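PDB 2EK1: RNA-binding protein 12 from Homo sapiens, which probably binds RNA through its RNA recognition motif, a domain that forms a dimer in this crystal. Local coordinates for residues Asp34-Tyr39 with Val62-Arg67; Leu48-Asn51 with Met55-Gly58. All coordinates share one frame; numbering follows the deposited sequence.

How the interactions relate
Both contacts lie in one RNA recognition motif and reach the same antiparallel sheet, in which strands 47-50 and 59-64 are neighbours. Their centres are about 20 Å apart, on opposite sides of the chain's centre. Along the chain, helix 29-35 leads to strand 47-50, then to the short strand 56-57 and on to strand 59-64, so that interaction 2 falls wholly between the two halves of interaction 1. Interaction 1 is buried and joins the end of helix 29-35 to the sheet; interaction 2 is a surface hairpin at strand 47-50, outermost within this chain, where the second subunit continues the sheet. One thus belongs to the core, the other takes part in the dimer interface.

Interaction 1. Residues Asp34-Tyr39 with Val62-Arg67; sequences DFFYGY and VAFESR
Phe64 drives the edge of its ring against Phe36, and these two residues bury most of the surface in the contact. The pair is an offset edge-to-face stack: the ring planes stand at 77° and the centroids lie 5.6 Å apart. The tip of Phe64 does the touching, its CZ coming to 3.7 Å from Phe36 CD2 and also lying near Phe36 CE2. In both residues CG is anti to the carbonyl carbon (chi1 -66° in Phe36, -61° in Phe64), which turns each ring toward the other segment. Val62, two residues before Phe64 and on the same side of the strand, sets its CG1 over one face of the Phe36 ring, off toward the rim and 4.2 Å from Phe36 CE1. Phe35 CD2 covers the centre of the opposite face. The backbone adds a further touch: the type II turn from Phe36 to Tyr39, closed by the bond from Tyr39 N to Phe36 O, brings Tyr39 O to 3.7 Å from Phe64 CD1, in the plane of the ring at its edge. The Tyr39 side chain leads away, and its hydroxyl hydrogen-bonds to Asp76. Leu77 of helix 67-77 and Ile18 of strand 16-21 also pack on Phe36, while Ala73 and Ile18 meet Phe64. This layer of aromatic and aliphatic side chains between two helices and one face of an antiparallel sheet is the hydrophobic core of the RNA recognition motif, a beta-alpha-beta-beta-alpha-beta fold.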
loop_
_atom_site.group_PDB
_atom_site.type_symbol
_atom_site.label_atom_id
_atom_site.label_comp_id
_atom_site.label_asym_id
_atom_site.label_seq_id
_atom_site.Cartn_x
_atom_site.Cartn_y
_atom_site.Cartn_z
ATOM N N ASP A 34 6.466 15.338 -0.357
ATOM C CA ASP A 34 7.173 16.421 -1.070
ATOM C C ASP A 34 7.182 16.137 -2.583
ATOM O O ASP A 34 6.868 17.007 -3.349
ATOM C CB ASP A 34 8.622 16.555 -0.595
ATOM C CG ASP A 34 8.755 17.172 0.806
ATOM O OD1 ASP A 34 7.712 17.533 1.426
ATOM O OD2 ASP A 34 9.928 17.260 1.296
ATOM N N PHE A 35 7.520 14.926 -3.021
ATOM C CA PHE A 35 7.529 14.621 -4.458
ATOM C C PHE A 35 6.198 15.031 -5.112
ATOM O O PHE A 35 6.182 15.530 -6.240
ATOM C CB PHE A 35 7.750 13.109 -4.663
ATOM C CG PHE A 35 7.855 12.684 -6.117
ATOM C CD1 PHE A 35 9.033 12.800 -6.781
ATOM C CD2 PHE A 35 6.767 12.098 -6.784
ATOM C CE1 PHE A 35 9.149 12.347 -8.110
ATOM C CE2 PHE A 35 6.872 11.637 -8.094
ATOM C CZ PHE A 35 8.086 11.773 -8.761
ATOM N N PHE A 36 5.060 14.779 -4.456
ATOM C CA PHE A 36 3.824 15.153 -5.077
ATOM C C PHE A 36 3.356 16.553 -4.689
ATOM O O PHE A 36 2.172 16.854 -4.815
ATOM C CB PHE A 36 2.701 14.136 -4.785
ATOM C CG PHE A 36 2.936 12.809 -5.390
ATOM C CD1 PHE A 36 3.526 11.754 -4.643
ATOM C CD2 PHE A 36 2.688 12.601 -6.771
ATOM C CE1 PHE A 36 3.865 10.513 -5.223
ATOM C CE2 PHE A 36 3.026 11.317 -7.392
ATOM C CZ PHE A 36 3.622 10.269 -6.614
ATOM N N TYR A 37 4.305 17.389 -4.266
ATOM C CA TYR A 37 3.978 18.774 -3.834
ATOM C C TYR A 37 3.408 19.524 -5.020
ATOM O O TYR A 37 3.951 19.508 -6.132
ATOM C CB TYR A 37 5.230 19.503 -3.259
ATOM C CG TYR A 37 4.963 20.951 -2.746
ATOM C CD1 TYR A 37 5.158 22.058 -3.590
ATOM C CD2 TYR A 37 4.471 21.190 -1.441
ATOM C CE1 TYR A 37 4.855 23.401 -3.155
ATOM C CE2 TYR A 37 4.171 22.515 -0.996
ATOM C CZ TYR A 37 4.364 23.617 -1.891
ATOM O OH TYR A 37 3.987 24.912 -1.541
ATOM N N GLY A 38 2.262 20.118 -4.814
ATOM C CA GLY A 38 1.696 20.855 -5.902
ATOM C C GLY A 38 0.726 19.948 -6.602
ATOM O O GLY A 38 0.043 20.385 -7.567
ATOM N N TYR A 39 0.627 18.686 -6.187
ATOM C CA TYR A 39 -0.358 17.863 -6.893
ATOM C C TYR A 39 -1.567 17.320 -6.134
ATOM O O TYR A 39 -2.297 16.517 -6.667
ATOM C CB TYR A 39 0.331 16.706 -7.713
ATOM C CG TYR A 39 1.015 17.125 -9.004
ATOM C CD1 TYR A 39 0.418 16.915 -10.253
ATOM C CD2 TYR A 39 2.184 17.839 -8.947
ATOM C CE1 TYR A 39 0.977 17.440 -11.441
ATOM C CE2 TYR A 39 2.756 18.399 -10.093
ATOM C CZ TYR A 39 2.144 18.216 -11.353
ATOM O OH TYR A 39 2.687 18.935 -12.433
ATOM N N VAL A 62 -0.420 5.459 -3.709
ATOM C CA VAL A 62 -0.708 6.790 -3.238
ATOM C C VAL A 62 -2.042 7.203 -3.949
ATOM O O VAL A 62 -2.338 6.766 -5.091
ATOM C CB VAL A 62 0.529 7.620 -3.647
ATOM C CG1 VAL A 62 0.187 8.733 -4.485
ATOM C CG2 VAL A 62 1.418 7.923 -2.462
ATOM N N ALA A 63 -2.856 8.002 -3.275
ATOM C CA ALA A 63 -4.161 8.355 -3.869
ATOM C C ALA A 63 -4.395 9.849 -4.000
ATOM O O ALA A 63 -3.831 10.614 -3.309
ATOM C CB ALA A 63 -5.294 7.725 -3.091
ATOM N N PHE A 64 -5.290 10.197 -4.916
ATOM C CA PHE A 64 -5.627 11.562 -5.219
ATOM C C PHE A 64 -7.156 11.598 -5.199
ATOM O O PHE A 64 -7.853 10.561 -5.451
ATOM C CB PHE A 64 -5.129 11.904 -6.650
ATOM C CG PHE A 64 -3.646 11.783 -6.812
ATOM C CD1 PHE A 64 -2.809 12.902 -6.649
ATOM C CD2 PHE A 64 -3.078 10.578 -7.061
ATOM C CE1 PHE A 64 -1.444 12.798 -6.749
ATOM C CE2 PHE A 64 -1.659 10.480 -7.160
ATOM C CZ PHE A 64 -0.859 11.589 -7.006
ATOM N N GLU A 65 -7.635 12.798 -4.947
ATOM C CA GLU A 65 -9.050 13.070 -4.869
ATOM C C GLU A 65 -9.841 12.780 -6.100
ATOM O O GLU A 65 -10.958 12.379 -6.011
ATOM C CB GLU A 65 -9.315 14.520 -4.420
ATOM C CG GLU A 65 -8.759 14.863 -2.997
ATOM C CD GLU A 65 -9.346 14.026 -1.867
ATOM O OE1 GLU A 65 -9.190 14.393 -0.658
ATOM O OE2 GLU A 65 -9.972 12.967 -2.155
ATOM N N SER A 66 -9.264 12.969 -7.253
ATOM C CA SER A 66 -9.998 12.698 -8.488
ATOM C C SER A 66 -9.154 11.872 -9.484
ATOM O O SER A 66 -7.902 11.776 -9.345
ATOM C CB SER A 66 -10.368 14.025 -9.147
ATOM O OG SER A 66 -9.185 14.731 -9.469
ATOM N N ARG A 67 -9.827 11.267 -10.486
ATOM C CA ARG A 67 -9.090 10.525 -11.506
ATOM C C ARG A 67 -8.242 11.505 -12.314
ATOM O O ARG A 67 -7.054 11.192 -12.603
ATOM C CB ARG A 67 -10.023 9.781 -12.476
ATOM C CG ARG A 67 -9.312 8.795 -13.378
ATOM C CD ARG A 67 -10.304 8.006 -14.220
ATOM N NE ARG A 67 -9.735 6.814 -14.869
ATOM C CZ ARG A 67 -9.473 5.652 -14.240
ATOM N NH1 ARG A 67 -9.729 5.536 -12.936
ATOM N NH2 ARG A 67 -8.991 4.591 -14.914
#

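Interaction 2. Residues Leu48-Asn51 with Met55-Gly58; sequences LKYN and MPTG
Asn51 and Met55, the latter a selenomethionine, grip each other through two hydrogen bonds of opposite direction. Asn51 N donates to Met55 O at 2.9 Å, and Met55 N donates in return to Asn51 OD1 at 3.0 Å, standing above the plane of the side-chain carbonyl. Following Asn51 outward, CB passes Thr57 CG2 at 4.2 Å, CG comes to 3.4 Å from Met55 O, OD1 accepts the N-H of Met55, and ND2 lies near Met55 O and CB without a hydrogen bond to that oxygen. With chi1 at 52°, CG sits between the backbone N and the carbonyl carbon, which brings the amide alongside Met55, OD1 turned to its N-H. An alanine here would remove the amide and would probably leave Met55 N without its acceptor and the turn between the strands less firmly closed. The two segments form an antiparallel beta hairpin at the margin of the RNA recognition motif, with Tyr50 and Pro56 as a non-hydrogen-bonded pair. Beyond that pair Thr57 N donates to Lys49 O at 3.0 Å, with an N-H...O angle of 164°. The same oxygen accepts from a water that in turn accepts a hydrogen bond from Gly58 N. Tyr50 crosses Pro56 obliquely, its CE2 3.6 Å from Pro56 CB, and its OH hydrogen-bonds to the OH of Tyr50 of the second subunit.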
loop_
_atom_site.group_PDB
_atom_site.type_symbol
_atom_site.label_atom_id
_atom_site.label_comp_id
_atom_site.label_asym_id
_atom_site.label_seq_id
_atom_site.Cartn_x
_atom_site.Cartn_y
_atom_site.Cartn_z
ATOM N N LEU A 48 3.441 1.715 1.809
ATOM C CA LEU A 48 4.700 1.317 1.303
ATOM C C LEU A 48 4.702 -0.187 1.266
ATOM O O LEU A 48 4.291 -0.844 2.276
ATOM C CB LEU A 48 5.819 1.722 2.252
ATOM C CG LEU A 48 6.089 3.230 2.512
ATOM C CD1 LEU A 48 7.266 3.364 3.445
ATOM C CD2 LEU A 48 6.405 4.052 1.198
ATOM N N LYS A 49 5.220 -0.748 0.163
ATOM C CA LYS A 49 5.244 -2.176 0.065
ATOM C C LYS A 49 6.523 -2.791 0.671
ATOM O O LYS A 49 7.587 -2.204 0.622
ATOM C CB LYS A 49 5.084 -2.605 -1.418
ATOM C CG LYS A 49 3.680 -2.380 -1.916
ATOM C CD LYS A 49 3.547 -2.612 -3.474
ATOM C CE LYS A 49 2.112 -2.708 -3.759
ATOM N NZ LYS A 49 1.918 -2.853 -5.196
ATOM N N TYR A 50 6.377 -3.992 1.230
ATOM C CA TYR A 50 7.562 -4.665 1.804
ATOM C C TYR A 50 7.505 -6.130 1.359
ATOM O O TYR A 50 6.445 -6.726 1.338
ATOM C CB TYR A 50 7.535 -4.604 3.358
ATOM C CG TYR A 50 7.694 -3.221 3.929
ATOM C CD1 TYR A 50 6.599 -2.359 4.012
ATOM C CD2 TYR A 50 8.938 -2.785 4.386
ATOM C CE1 TYR A 50 6.733 -1.072 4.562
ATOM C CE2 TYR A 50 9.116 -1.495 4.920
ATOM C CZ TYR A 50 8.003 -0.656 5.011
ATOM O OH TYR A 50 8.191 0.578 5.592
ATOM N N ASN A 51 8.616 -6.716 1.017
ATOM C CA ASN A 51 8.590 -8.126 0.641
ATOM C C ASN A 51 8.364 -9.037 1.835
ATOM O O ASN A 51 8.169 -8.603 3.004
ATOM C CB ASN A 51 9.912 -8.550 -0.050
ATOM C CG ASN A 51 11.122 -8.173 0.755
ATOM O OD1 ASN A 51 11.116 -8.231 1.995
ATOM N ND2 ASN A 51 12.170 -7.764 0.076
HETATM N N MSE A 55 11.473 -6.249 4.225
HETATM C CA MSE A 55 12.326 -5.143 3.729
HETATM C C MSE A 55 11.498 -4.386 2.672
HETATM O O MSE A 55 10.785 -4.965 1.883
HETATM C CB MSE A 55 13.608 -5.702 3.088
HETATM C CG MSE A 55 14.502 -6.374 4.125
HETATM SE SE MSE A 55 14.956 -5.307 5.698
HETATM C CE MSE A 55 16.208 -3.918 4.911
ATOM N N PRO A 56 11.667 -3.087 2.598
ATOM C CA PRO A 56 10.897 -2.290 1.625
ATOM C C PRO A 56 11.206 -2.586 0.133
ATOM O O PRO A 56 12.378 -2.749 -0.220
ATOM C CB PRO A 56 11.225 -0.855 2.040
ATOM C CG PRO A 56 12.658 -0.970 2.570
ATOM C CD PRO A 56 12.732 -2.314 3.265
ATOM N N THR A 57 10.190 -2.697 -0.739
ATOM C CA THR A 57 10.512 -2.985 -2.165
ATOM C C THR A 57 10.819 -1.737 -3.058
ATOM O O THR A 57 11.200 -1.921 -4.196
ATOM C CB THR A 57 9.381 -3.672 -2.844
ATOM O OG1 THR A 57 8.251 -2.805 -2.756
ATOM C CG2 THR A 57 8.982 -5.022 -2.105
ATOM N N GLY A 58 10.678 -0.492 -2.541
ATOM C CA GLY A 58 10.894 0.662 -3.414
ATOM C C GLY A 58 9.579 1.015 -4.087
ATOM O O GLY A 58 9.533 1.875 -4.942
HETATM O O HOH W 1 8.501 0.169 -0.609
#